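Local structure of putative D-tyrosyl-tRNA(Tyr) deacylase 2 (Leishmania major, 1TC5) at residues 13-18 against 38-43; 22-27 against 175-180; 68-73 against 188-193. The protein probably hydrolyses D-tyrosyl-tRNA(Tyr) to D-tyrosine and free tRNA(Tyr), which could protect the cell from harmful effects of D-tyrosine. All blocks are in the same frame, centred on the assembly; numbering follows the deposited sequence. Where two conformers were deposited one is given.

Contact 1 of 3, residues 13-18 against 38-43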
loop_
_atom_site.group_PDB
_atom_site.type_symbol
_atom_site.label_atom_id
_atom_site.label_comp_id
_atom_site.label_asym_id
_atom_site.label_seq_id
_atom_site.Cartn_x
_atom_site.Cartn_y
_atom_site.Cartn_z
ATOM N N VAL A 13 2.491 1.925 -10.479
ATOM C CA VAL A 13 2.044 2.682 -9.308
ATOM C C VAL A 13 1.009 1.932 -8.474
ATOM O O VAL A 13 0.137 1.281 -9.004
ATOM C CB VAL A 13 1.485 4.099 -9.669
ATOM C CG1 VAL A 13 2.585 4.990 -10.222
ATOM C CG2 VAL A 13 0.312 4.025 -10.619
ATOM N N MET A 14 1.120 2.066 -7.159
ATOM C CA MET A 14 0.084 1.644 -6.230
ATOM C C MET A 14 -0.534 2.922 -5.643
ATOM O O MET A 14 0.181 3.777 -5.122
ATOM C CB MET A 14 0.665 0.752 -5.121
ATOM C CG MET A 14 -0.362 0.248 -4.113
ATOM S SD MET A 14 0.302 -0.815 -2.785
ATOM C CE MET A 14 0.009 0.214 -1.354
ATOM N N LEU A 15 -1.855 3.035 -5.735
ATOM C CA LEU A 15 -2.576 4.256 -5.393
ATOM C C LEU A 15 -3.559 3.939 -4.302
ATOM O O LEU A 15 -4.358 3.010 -4.451
ATOM C CB LEU A 15 -3.344 4.798 -6.611
ATOM C CG LEU A 15 -2.589 4.863 -7.940
ATOM C CD1 LEU A 15 -3.567 5.122 -9.112
ATOM C CD2 LEU A 15 -1.500 5.909 -7.895
ATOM N N GLN A 16 -3.509 4.715 -3.214
ATOM C CA GLN A 16 -4.390 4.525 -2.056
ATOM C C GLN A 16 -5.087 5.833 -1.704
ATOM O O GLN A 16 -4.493 6.928 -1.826
ATOM C CB GLN A 16 -3.606 4.082 -0.813
ATOM C CG GLN A 16 -2.919 2.739 -0.890
ATOM C CD GLN A 16 -2.182 2.380 0.393
ATOM O OE1 GLN A 16 -2.813 2.006 1.385
ATOM N NE2 GLN A 16 -0.847 2.458 0.367
ATOM N N ALA A 17 -6.358 5.708 -1.319
ATOM C CA ALA A 17 -7.153 6.826 -0.788
ATOM C C ALA A 17 -6.573 7.271 0.555
ATOM O O ALA A 17 -6.594 6.508 1.533
ATOM C CB ALA A 17 -8.604 6.420 -0.604
ATOM N N MET A 18 -6.038 8.485 0.560
ATOM C CA MET A 18 -5.413 9.091 1.732
ATOM C C MET A 18 -6.381 10.045 2.423
ATOM O O MET A 18 -7.055 10.846 1.760
ATOM C CB MET A 18 -4.167 9.883 1.298
ATOM C CG MET A 18 -3.397 10.564 2.453
ATOM S SD MET A 18 -1.740 11.038 1.940
ATOM C CE MET A 18 -2.124 12.242 0.616
ATOM N N VAL A 38 -4.531 11.441 -2.473
ATOM C CA VAL A 38 -4.017 10.138 -2.898
ATOM C C VAL A 38 -2.539 9.955 -2.547
ATOM O O VAL A 38 -1.714 10.855 -2.775
ATOM C CB VAL A 38 -4.217 9.965 -4.403
ATOM C CG1 VAL A 38 -3.544 8.675 -4.902
ATOM C CG2 VAL A 38 -5.710 10.003 -4.750
ATOM N N MET A 39 -2.220 8.798 -1.969
ATOM C CA MET A 39 -0.843 8.367 -1.751
ATOM C C MET A 39 -0.418 7.426 -2.877
ATOM O O MET A 39 -1.061 6.389 -3.125
ATOM C CB MET A 39 -0.672 7.678 -0.406
ATOM C CG MET A 39 0.790 7.301 -0.106
ATOM S SD MET A 39 1.143 6.810 1.563
ATOM C CE MET A 39 0.319 5.190 1.539
ATOM N N VAL A 40 0.683 7.796 -3.527
ATOM C CA VAL A 40 1.194 7.124 -4.712
ATOM C C VAL A 40 2.513 6.475 -4.339
ATOM O O VAL A 40 3.422 7.180 -3.905
ATOM C CB VAL A 40 1.466 8.168 -5.833
ATOM C CG1 VAL A 40 2.052 7.531 -7.082
ATOM C CG2 VAL A 40 0.199 8.953 -6.177
ATOM N N TYR A 41 2.607 5.157 -4.484
ATOM C CA TYR A 41 3.874 4.432 -4.493
ATOM C C TYR A 41 4.315 4.192 -5.949
ATOM O O TYR A 41 3.539 3.722 -6.754
ATOM C CB TYR A 41 3.728 3.074 -3.812
ATOM C CG TYR A 41 3.453 3.016 -2.321
ATOM C CD1 TYR A 41 3.429 4.141 -1.531
ATOM C CD2 TYR A 41 3.217 1.780 -1.696
ATOM C CE1 TYR A 41 3.164 4.056 -0.149
ATOM C CE2 TYR A 41 2.964 1.684 -0.340
ATOM C CZ TYR A 41 2.942 2.828 0.442
ATOM O OH TYR A 41 2.686 2.751 1.804
ATOM N N ILE A 42 5.575 4.478 -6.280
ATOM C CA ILE A 42 6.008 4.408 -7.659
ATOM C C ILE A 42 7.337 3.655 -7.857
ATOM O O ILE A 42 8.297 3.817 -7.108
ATOM C CB ILE A 42 6.083 5.864 -8.256
ATOM C CG1 ILE A 42 6.372 5.851 -9.757
ATOM C CG2 ILE A 42 7.077 6.746 -7.493
ATOM C CD1 ILE A 42 5.953 7.176 -10.413
ATOM N N ALA A 43 7.371 2.866 -8.916
ATOM C CA ALA A 43 8.553 2.123 -9.327
ATOM C C ALA A 43 8.656 2.214 -10.827
ATOM O O ALA A 43 7.640 2.233 -11.523
ATOM C CB ALA A 43 8.422 0.685 -8.947
#

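Contact 2 of 3, residues 22-27 against 175-180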
loop_
_atom_site.group_PDB
_atom_site.type_symbol
_atom_site.label_atom_id
_atom_site.label_comp_id
_atom_site.label_asym_id
_atom_site.label_seq_id
_atom_site.Cartn_x
_atom_site.Cartn_y
_atom_site.Cartn_z
ATOM N N HIS A 22 1.964 11.336 6.888
ATOM C CA HIS A 22 3.247 11.852 7.368
ATOM C C HIS A 22 4.375 11.015 6.755
ATOM O O HIS A 22 4.409 9.794 6.919
ATOM C CB HIS A 22 3.371 11.786 8.907
ATOM C CG HIS A 22 2.151 12.240 9.625
ATOM N ND1 HIS A 22 1.863 13.571 9.837
ATOM C CD2 HIS A 22 1.125 11.539 10.171
ATOM C CE1 HIS A 22 0.708 13.669 10.475
ATOM N NE2 HIS A 22 0.242 12.454 10.693
ATOM N N LEU A 23 5.299 11.678 6.069
ATOM C CA LEU A 23 6.400 11.009 5.403
ATOM C C LEU A 23 7.744 11.553 5.917
ATOM O O LEU A 23 7.991 12.734 5.897
ATOM C CB LEU A 23 6.272 11.154 3.872
ATOM C CG LEU A 23 7.340 10.452 3.018
ATOM C CD1 LEU A 23 7.297 8.971 3.213
ATOM C CD2 LEU A 23 7.187 10.798 1.530
ATOM N N LEU A 24 8.600 10.649 6.364
ATOM C CA LEU A 24 9.926 10.962 6.851
ATOM C C LEU A 24 10.844 11.295 5.677
ATOM O O LEU A 24 10.982 10.508 4.727
ATOM C CB LEU A 24 10.473 9.768 7.616
ATOM C CG LEU A 24 11.811 9.910 8.334
ATOM C CD1 LEU A 24 11.663 10.753 9.607
ATOM C CD2 LEU A 24 12.344 8.543 8.654
ATOM N N VAL A 25 11.480 12.467 5.749
ATOM C CA VAL A 25 12.281 12.973 4.630
ATOM C C VAL A 25 13.792 13.076 4.887
ATOM O O VAL A 25 14.539 13.253 3.938
ATOM C CB VAL A 25 11.766 14.342 4.139
ATOM C CG1 VAL A 25 10.358 14.179 3.548
ATOM C CG2 VAL A 25 11.793 15.378 5.261
ATOM N N ASN A 26 14.241 12.978 6.138
ATOM C CA ASN A 26 15.681 13.083 6.455
ATOM C C ASN A 26 16.309 11.830 7.112
ATOM O O ASN A 26 17.392 11.885 7.679
ATOM C CB ASN A 26 15.973 14.340 7.303
ATOM C CG ASN A 26 15.446 14.237 8.722
ATOM O OD1 ASN A 26 14.735 13.313 9.052
ATOM N ND2 ASN A 26 15.790 15.211 9.568
ATOM N N ASN A 27 15.609 10.714 7.064
ATOM C CA ASN A 27 16.060 9.447 7.676
ATOM C C ASN A 27 16.090 9.456 9.221
ATOM O O ASN A 27 16.482 8.472 9.838
ATOM C CB ASN A 27 17.431 8.987 7.139
ATOM C CG ASN A 27 17.326 8.295 5.822
ATOM O OD1 ASN A 27 16.251 7.819 5.436
ATOM N ND2 ASN A 27 18.442 8.199 5.127
ATOM N N GLY A 175 16.011 7.586 -2.421
ATOM C CA GLY A 175 17.117 6.840 -1.830
ATOM C C GLY A 175 17.046 6.808 -0.313
ATOM O O GLY A 175 17.827 6.104 0.299
ATOM N N ASN A 176 16.131 7.571 0.302
ATOM C CA ASN A 176 15.969 7.537 1.756
ATOM C C ASN A 176 15.031 6.411 2.187
ATOM O O ASN A 176 14.319 5.822 1.381
ATOM C CB ASN A 176 15.463 8.893 2.329
ATOM C CG ASN A 176 16.587 9.889 2.591
ATOM O OD1 ASN A 176 17.688 9.751 2.058
ATOM N ND2 ASN A 176 16.308 10.913 3.406
ATOM N N ARG A 177 15.062 6.115 3.482
ATOM C CA ARG A 177 14.100 5.223 4.125
ATOM C C ARG A 177 12.790 5.989 4.289
ATOM O O ARG A 177 12.777 7.069 4.857
ATOM C CB ARG A 177 14.640 4.779 5.487
ATOM C CG ARG A 177 13.706 3.893 6.310
ATOM C CD ARG A 177 14.395 3.231 7.512
ATOM N NE ARG A 177 14.893 4.228 8.463
ATOM C CZ ARG A 177 14.133 4.980 9.271
ATOM N NH1 ARG A 177 12.810 4.843 9.312
ATOM N NH2 ARG A 177 14.703 5.864 10.070
ATOM N N GLN A 178 11.703 5.413 3.792
ATOM C CA GLN A 178 10.414 6.115 3.671
ATOM C C GLN A 178 9.516 5.819 4.892
ATOM O O GLN A 178 8.439 5.179 4.797
ATOM C CB GLN A 178 9.732 5.720 2.359
ATOM C CG GLN A 178 10.596 5.876 1.099
ATOM C CD GLN A 178 10.993 7.316 0.836
ATOM O OE1 GLN A 178 10.166 8.239 0.946
ATOM N NE2 GLN A 178 12.265 7.520 0.517
ATOM N N GLY A 179 9.979 6.277 6.055
ATOM C CA GLY A 179 9.171 6.223 7.259
ATOM C C GLY A 179 7.810 6.872 7.015
ATOM O O GLY A 179 7.718 7.950 6.442
ATOM N N LEU A 180 6.754 6.220 7.476
ATOM C CA LEU A 180 5.396 6.571 7.081
ATOM C C LEU A 180 4.396 6.444 8.229
ATOM O O LEU A 180 4.414 5.464 8.978
ATOM C CB LEU A 180 4.945 5.654 5.929
ATOM C CG LEU A 180 3.529 5.890 5.383
ATOM C CD1 LEU A 180 3.402 7.260 4.711
ATOM C CD2 LEU A 180 3.144 4.781 4.414
HETATM O O HOH W 1 11.355 10.484 2.220
HETATM O O HOH W 2 13.639 9.456 5.181
HETATM O O HOH W 3 18.957 6.349 3.069
#

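Contact 3 of 3, residues 68-73 against 188-193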
loop_
_atom_site.group_PDB
_atom_site.type_symbol
_atom_site.label_atom_id
_atom_site.label_comp_id
_atom_site.label_asym_id
_atom_site.label_seq_id
_atom_site.Cartn_x
_atom_site.Cartn_y
_atom_site.Cartn_z
ATOM N N THR A 68 -7.852 9.879 -14.676
ATOM C CA THR A 68 -8.680 8.700 -14.443
ATOM C C THR A 68 -9.548 8.923 -13.204
ATOM O O THR A 68 -9.057 9.387 -12.185
ATOM C CB THR A 68 -7.779 7.449 -14.259
ATOM O OG1 THR A 68 -6.843 7.383 -15.351
ATOM C CG2 THR A 68 -8.587 6.145 -14.348
ATOM N N LYS A 69 -10.836 8.618 -13.324
ATOM C CA LYS A 69 -11.750 8.670 -12.191
ATOM C C LYS A 69 -11.564 7.389 -11.415
ATOM O O LYS A 69 -11.940 6.335 -11.877
ATOM C CB LYS A 69 -13.184 8.823 -12.668
ATOM C CG LYS A 69 -13.419 10.126 -13.473
ATOM C CD LYS A 69 -14.841 10.182 -14.067
ATOM C CE LYS A 69 -15.064 11.426 -14.927
ATOM N NZ LYS A 69 -15.818 12.500 -14.223
ATOM N N ILE A 70 -10.933 7.482 -10.252
ATOM C CA ILE A 70 -10.576 6.303 -9.474
ATOM C C ILE A 70 -11.286 6.290 -8.136
ATOM O O ILE A 70 -11.999 5.351 -7.840
ATOM C CB ILE A 70 -9.040 6.253 -9.249
ATOM C CG1 ILE A 70 -8.306 6.258 -10.595
ATOM C CG2 ILE A 70 -8.661 5.000 -8.438
ATOM C CD1 ILE A 70 -6.827 6.680 -10.485
ATOM N N PHE A 71 -11.075 7.349 -7.345
ATOM C CA PHE A 71 -11.462 7.382 -5.929
ATOM C C PHE A 71 -12.787 8.110 -5.631
ATOM O O PHE A 71 -13.170 9.053 -6.320
ATOM C CB PHE A 71 -10.333 7.964 -5.062
ATOM C CG PHE A 71 -9.056 7.153 -5.128
ATOM C CD1 PHE A 71 -8.972 5.929 -4.510
ATOM C CD2 PHE A 71 -7.962 7.600 -5.867
ATOM C CE1 PHE A 71 -7.806 5.131 -4.625
ATOM C CE2 PHE A 71 -6.802 6.846 -5.966
ATOM C CZ PHE A 71 -6.727 5.595 -5.357
ATOM N N THR A 72 -13.440 7.664 -4.558
ATOM C CA THR A 72 -14.796 8.068 -4.175
ATOM C C THR A 72 -14.829 8.895 -2.889
ATOM O O THR A 72 -15.900 9.288 -2.424
ATOM C CB THR A 72 -15.683 6.805 -3.959
ATOM O OG1 THR A 72 -15.060 5.933 -3.011
ATOM C CG2 THR A 72 -15.791 5.949 -5.257
ATOM N N HIS A 73 -13.660 9.205 -2.336
ATOM C CA HIS A 73 -13.581 9.848 -1.023
ATOM C C HIS A 73 -13.260 11.352 -1.042
ATOM O O HIS A 73 -13.195 11.994 -0.005
ATOM C CB HIS A 73 -12.504 9.109 -0.257
ATOM C CG HIS A 73 -11.109 9.541 -0.601
ATOM N ND1 HIS A 73 -10.121 8.653 -0.929
ATOM C CD2 HIS A 73 -10.532 10.763 -0.656
ATOM C CE1 HIS A 73 -8.990 9.303 -1.127
ATOM N NE2 HIS A 73 -9.208 10.580 -0.952
ATOM N N PHE A 188 -8.908 1.513 -0.780
ATOM C CA PHE A 188 -9.410 1.264 -2.146
ATOM C C PHE A 188 -8.245 1.176 -3.135
ATOM O O PHE A 188 -8.202 1.834 -4.181
ATOM C CB PHE A 188 -10.376 2.380 -2.514
ATOM C CG PHE A 188 -11.268 2.108 -3.686
ATOM C CD1 PHE A 188 -11.652 0.825 -4.057
ATOM C CD2 PHE A 188 -11.791 3.198 -4.400
ATOM C CE1 PHE A 188 -12.506 0.633 -5.119
ATOM C CE2 PHE A 188 -12.640 3.013 -5.444
ATOM C CZ PHE A 188 -13.003 1.720 -5.812
ATOM N N THR A 189 -7.287 0.335 -2.773
ATOM C CA THR A 189 -5.994 0.338 -3.409
ATOM C C THR A 189 -6.094 -0.078 -4.869
ATOM O O THR A 189 -6.717 -1.061 -5.179
ATOM C CB THR A 189 -5.022 -0.598 -2.610
ATOM O OG1 THR A 189 -4.997 -0.172 -1.233
ATOM C CG2 THR A 189 -3.592 -0.444 -3.107
ATOM N N HIS A 190 -5.501 0.724 -5.749
ATOM C CA HIS A 190 -5.351 0.345 -7.142
ATOM C C HIS A 190 -3.867 0.117 -7.450
ATOM O O HIS A 190 -2.974 0.674 -6.786
ATOM C CB HIS A 190 -5.959 1.400 -8.051
ATOM C CG HIS A 190 -7.464 1.474 -7.995
ATOM N ND1 HIS A 190 -8.151 2.035 -6.931
ATOM C CD2 HIS A 190 -8.408 1.064 -8.875
ATOM C CE1 HIS A 190 -9.449 1.981 -7.173
ATOM N NE2 HIS A 190 -9.632 1.395 -8.345
ATOM N N MET A 191 -3.635 -0.733 -8.441
ATOM C CA MET A 191 -2.320 -1.056 -8.964
ATOM C C MET A 191 -2.375 -0.946 -10.479
ATOM O O MET A 191 -3.070 -1.731 -11.122
ATOM C CB MET A 191 -1.947 -2.475 -8.552
ATOM C CG MET A 191 -0.439 -2.814 -8.663
ATOM S SD MET A 191 0.249 -2.916 -10.331
ATOM C CE MET A 191 -0.333 -4.557 -10.850
ATOM N N PHE A 192 -1.689 0.059 -11.047
ATOM C CA PHE A 192 -1.623 0.225 -12.497
ATOM C C PHE A 192 -0.215 0.073 -13.010
ATOM O O PHE A 192 0.717 0.672 -12.462
ATOM C CB PHE A 192 -2.091 1.609 -12.909
ATOM C CG PHE A 192 -3.509 1.929 -12.530
ATOM C CD1 PHE A 192 -4.497 0.945 -12.455
ATOM C CD2 PHE A 192 -3.868 3.247 -12.283
ATOM C CE1 PHE A 192 -5.821 1.287 -12.115
ATOM C CE2 PHE A 192 -5.189 3.584 -11.967
ATOM C CZ PHE A 192 -6.154 2.601 -11.872
ATOM N N ASP A 193 -0.060 -0.720 -14.065
ATOM C CA ASP A 193 1.128 -0.662 -14.910
ATOM C C ASP A 193 0.858 0.225 -16.099
ATOM O O ASP A 193 -0.093 0.010 -16.856
ATOM C CB ASP A 193 1.554 -2.057 -15.373
ATOM C CG ASP A 193 2.155 -2.846 -14.265
ATOM O OD1 ASP A 193 2.521 -2.243 -13.247
ATOM O OD2 ASP A 193 2.302 -4.057 -14.299
#

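Contact 1 of 3, residues 13-18 against 38-43
Met14 faces Tyr41 and Gln16 faces Met39 in an antiparallel strand pair buried inside the main mixed sheet, with the two strand axes 4.6 Å apart at their closest. Both are hydrogen-bonded pairs, so four backbone bonds stitch 13-18 to 38-43; that from Tyr41 N to Met14 O measures 2.9 Å and is nearly straight. Val13 with Ile42, Leu15 with Val40 and Ala17 with Val38 are the non-hydrogen-bonded pairs, and their side chains share the other face. There Val13 CG1 lies alongside Ile42 CG1 at 3.9 Å, Leu15 CD2 nestles against the branches of Val40, and helix 119-136 packs on Ile42.

In the five-stranded sheet of this DTD-family subunit, strand 190-193 flanks 10-18 and strand 93-98 flanks 37-45. The face carrying Met14, Gln16, Met39 and Tyr41 is covered by strand 180-184 and by the second subunit. Gln16, with CG anti to its carbonyl carbon (chi1 -64°) and the chain extended beyond, carries its amide to the Tyr41 ring, NE2 coming 3.8 Å from CZ with amide and ring planes 84° apart. The same amide has Met39 CE beside NE2. Gln16 OE1 bonds Tyr41 OH of the second subunit, and the reciprocal bond ties the tyrosine here to Gln16 of that subunit.

Contact 2 of 3, residues 22-27 against 175-180
Leu24 N bonds Gly179 O at 2.8 Å, almost straight (177°) though tilted from the carbonyl plane, at the edge of the small three-stranded antiparallel sheet. Next to it Leu23 and Leu180 form a non-hydrogen-bonded pair between strands 20-24 and 180-184, and Gln178 is the centre of an inverse gamma turn. This end is tight and buried. Leu23 CD1 presses on Gly179 O at 3.4 Å, and Leu24 CB lies 3.8 Å from Gly179 CA, where the glycine lets the two chains close up. Gln178, bent at chi2 (-63°), folds its amide back so that NE2 reaches Asn176 O, above the carbonyl plane, as well as Thr173 O. Leu180 packs on Met39 and Tyr41 of strand 37-45, and pairs with a strand of the second subunit, so the sheet runs on across the interface.

Asn27, Asn176 and Arg177 form the more solvent-exposed side, where contacts are polar and water-mediated. The Asn27 amide stacks on that of Asn176, planes 27° apart, while Asn27 OD1 uses a lone pair to take Arg177 N at 2.9 Å. The Arg177 guanidinium brushes Leu24 CD2 obliquely, and its NH1 bonds Glu185 O of the second subunit. At the outer margin one water accepts from Asn27 ND2 at 2.8 Å and donates to Gly175 O at 3.0 Å.

Contact 3 of 3, residues 68-73 against 188-193
Ile70 is turned with CG1 anti to the carbonyl carbon and CG2 anti to the backbone N (chi1 -57°), which sends its two branches to different rings of the strand facing it. CG2 makes a CH-pi contact over the face of His190, 3.5 Å from the ring centroid, while CD1 meets the edge of Phe192, 3.8 Å from CE2. The same CG2 also lies over the centre of the Phe71 ring, so two rings share this methyl. The result is a small, largely aromatic cluster that lays the loop after helix 55-67 against strand 190-193, an outermost strand of the mixed sheet within this chain. No hydrogen bond crosses between the two segments; side-chain packing joins them.

Phe71 and His190 slide past each other as an offset edge-to-face pair: the edge of His190 is directed at the face of Phe71, with centroids 5.5 Å apart and planes at 88°. Phe71 also passes alongside Phe188, CD1 coming 3.9 Å from CD2. Backbone bonds with Gln84 tie the loop at Ile70 and Phe71, and others join His190 with Leu15 and Phe192 with Val13. Next to the cluster, Thr189 O bonds Ser101 OG of the second subunit. Phe188 O lies at the edge of the Phe71 ring, 3.4 Å from CE1, and takes a weak bond from His190 ND1 at 2.8 Å.

Contacts 1 and 3 share the mixed sheet: strand 10-18 has 37-45 on one flank and 190-193 on the other, and the centres of the two contacts are about 9 Å apart. Contact 2 sits at the edge of the three-stranded sheet, where a loop runs into strand 180-184; its centre is about 15 Å from that of contact 1, and the two touch through packing at Leu180. Contacts 2 and 3 lie on opposite sides of the chain's centre, nearest atoms about 11 Å apart. Along the chain, contact 1 closes before contact 3 opens, whereas contact 2 crosses both. The C-terminal strands thus return to both sheets begun near the N terminus, and all three contacts touch the second subunit of the homodimer.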